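Local coordinates for engineered protein (PDB 3VB8) that is an engineered protein, probably designed computationally as an inhibitor of an enzyme, at residues 48-53 / 127-132. Sequence-based numbering, arbitrary orientation.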
loop_
_atom_site.group_PDB
_atom_site.type_symbol
_atom_site.label_atom_id
_atom_site.label_comp_id
_atom_site.label_asym_id
_atom_site.label_seq_id
_atom_site.Cartn_x
_atom_site.Cartn_y
_atom_site.Cartn_z
ATOM N N GLY A 48 -5.462 -6.153 6.052
ATOM C CA GLY A 48 -5.761 -5.945 4.647
ATOM C C GLY A 48 -4.713 -6.548 3.737
ATOM O O GLY A 48 -4.490 -6.067 2.627
ATOM N N LEU A 49 -4.086 -7.622 4.198
ATOM C CA LEU A 49 -3.059 -8.293 3.424
ATOM C C LEU A 49 -3.365 -9.759 3.080
ATOM O O LEU A 49 -4.181 -10.400 3.722
ATOM C CB LEU A 49 -1.748 -8.248 4.198
ATOM C CG LEU A 49 -1.250 -6.941 4.797
ATOM C CD1 LEU A 49 -0.103 -7.286 5.746
ATOM C CD2 LEU A 49 -0.804 -5.981 3.687
ATOM N N LEU A 50 -2.685 -10.288 2.070
ATOM C CA LEU A 50 -2.832 -11.684 1.675
ATOM C C LEU A 50 -1.384 -12.118 1.539
ATOM O O LEU A 50 -0.599 -11.396 0.925
ATOM C CB LEU A 50 -3.571 -11.788 0.340
ATOM C CG LEU A 50 -5.044 -11.396 0.333
ATOM C CD1 LEU A 50 -5.596 -11.602 -1.035
ATOM C CD2 LEU A 50 -5.798 -12.220 1.337
ATOM N N ALA A 51 -1.017 -13.245 2.148
ATOM C CA ALA A 51 0.364 -13.731 2.073
ATOM C C ALA A 51 0.433 -14.976 1.232
ATOM O O ALA A 51 -0.477 -15.788 1.288
ATOM C CB ALA A 51 0.882 -14.057 3.429
ATOM N N TYR A 52 1.527 -15.162 0.507
ATOM C CA TYR A 52 1.672 -16.325 -0.355
ATOM C C TYR A 52 2.962 -17.077 -0.098
ATOM O O TYR A 52 3.988 -16.470 0.197
ATOM C CB TYR A 52 1.690 -15.891 -1.822
ATOM C CG TYR A 52 0.424 -15.268 -2.359
ATOM C CD1 TYR A 52 -0.559 -16.059 -2.956
ATOM C CD2 TYR A 52 0.234 -13.883 -2.333
ATOM C CE1 TYR A 52 -1.698 -15.491 -3.521
ATOM C CE2 TYR A 52 -0.908 -13.300 -2.896
ATOM C CZ TYR A 52 -1.873 -14.118 -3.494
ATOM O OH TYR A 52 -3.010 -13.597 -4.083
ATOM N N MET A 53 2.899 -18.399 -0.242
ATOM C CA MET A 53 4.061 -19.258 -0.093
ATOM C C MET A 53 4.359 -19.681 -1.507
ATOM O O MET A 53 3.855 -20.697 -1.970
ATOM C CB MET A 53 3.767 -20.487 0.779
ATOM C CG MET A 53 3.649 -20.235 2.279
ATOM S SD MET A 53 3.723 -21.749 3.233
ATOM C CE MET A 53 2.282 -22.601 2.583
ATOM N N GLU A 127 -14.810 -4.267 4.333
ATOM C CA GLU A 127 -14.147 -4.667 5.573
ATOM C C GLU A 127 -13.821 -6.134 5.557
ATOM O O GLU A 127 -13.938 -6.818 6.573
ATOM C CB GLU A 127 -15.038 -4.340 6.783
ATOM C CG GLU A 127 -14.720 -3.002 7.431
ATOM C CD GLU A 127 -15.736 -2.586 8.488
ATOM O OE1 GLU A 127 -16.419 -3.463 9.061
ATOM O OE2 GLU A 127 -15.842 -1.373 8.755
ATOM N N LYS A 128 -13.404 -6.606 4.389
ATOM C CA LYS A 128 -13.071 -8.015 4.198
ATOM C C LYS A 128 -11.860 -8.096 3.288
ATOM O O LYS A 128 -11.419 -7.074 2.776
ATOM C CB LYS A 128 -14.260 -8.713 3.523
ATOM C CG LYS A 128 -14.537 -10.140 3.968
ATOM C CD LYS A 128 -16.015 -10.469 3.726
ATOM C CE LYS A 128 -16.933 -9.652 4.643
ATOM N NZ LYS A 128 -18.379 -9.957 4.442
ATOM N N THR A 129 -11.323 -9.300 3.100
ATOM C CA THR A 129 -10.193 -9.501 2.193
ATOM C C THR A 129 -10.717 -10.368 1.071
ATOM O O THR A 129 -11.807 -10.931 1.171
ATOM C CB THR A 129 -8.961 -10.237 2.833
ATOM O OG1 THR A 129 -9.359 -11.522 3.308
ATOM C CG2 THR A 129 -8.342 -9.429 3.952
ATOM N N ALA A 130 -9.939 -10.476 0.008
ATOM C CA ALA A 130 -10.358 -11.278 -1.115
ATOM C C ALA A 130 -10.116 -12.745 -0.759
ATOM O O ALA A 130 -9.368 -13.021 0.171
ATOM C CB ALA A 130 -9.564 -10.855 -2.386
ATOM N N TRP A 131 -10.765 -13.675 -1.462
ATOM C CA TRP A 131 -10.550 -15.089 -1.188
ATOM C C TRP A 131 -10.425 -15.944 -2.426
ATOM O O TRP A 131 -11.409 -16.207 -3.115
ATOM C CB TRP A 131 -11.652 -15.683 -0.313
ATOM C CG TRP A 131 -11.180 -16.931 0.339
ATOM C CD1 TRP A 131 -11.892 -18.086 0.549
ATOM C CD2 TRP A 131 -9.882 -17.148 0.912
ATOM N NE1 TRP A 131 -11.112 -19.010 1.224
ATOM C CE2 TRP A 131 -9.876 -18.456 1.458
ATOM C CE3 TRP A 131 -8.721 -16.364 1.016
ATOM C CZ2 TRP A 131 -8.748 -18.983 2.105
ATOM C CZ3 TRP A 131 -7.609 -16.891 1.653
ATOM C CH2 TRP A 131 -7.629 -18.184 2.188
ATOM N N VAL A 132 -9.210 -16.405 -2.678
ATOM C CA VAL A 132 -8.966 -17.235 -3.831
ATOM C C VAL A 132 -9.709 -18.520 -3.582
ATOM O O VAL A 132 -9.380 -19.244 -2.660
ATOM C CB VAL A 132 -7.459 -17.530 -4.000
ATOM C CG1 VAL A 132 -7.253 -18.754 -4.834
ATOM C CG2 VAL A 132 -6.771 -16.370 -4.679
#
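CD2 of Leu50 comes to the oxygen end of the flat Ala130-Trp131 peptide, tilted some 30° out of its plane, 3.8 Å from Ala130 O. The aromatic rings stand further back. Trp131 brings CZ3 of its six-membered ring to 5.0 Å from Leu50 CD2 and packs edge-to-face with His43, whereas Tyr52 OH comes no nearer than 4.7 Å to Val132 CG2 and is hydrogen-bonded to Leu29 N.

Across the contact itself no hydrogen bond forms, so the apolar branches of Leu50 carry it. CG, anti to the carbonyl carbon (chi1 -68°), is set toward the loop, and the extended chi2 of -178° splits the methyls: CD1 approaches Ala130 CB at 4.3 Å, while CD2 also reaches Thr129 CB at 4.0 Å. The side chains of Leu50 and Thr129 run past one another, pointing opposite ways. CG2 of Thr129 reaches the start of the strand, 4.3 Å from Leu49 O and 4.4 Å from Gly48 CA. Its hydroxyl OG1 gives only a weak bond to Ala130 O. All five touching residues are buried, in an interface of 210 Å².

The irregular segment 127-132, between helices 114-122 and 143-156, thus lies against the start of strand 49-54 in an antiparallel sheet. There Gly48, with its positive phi, and Leu49 both face Ser44 on neighbouring strand 42-44, the signature of a G1 beta bulge.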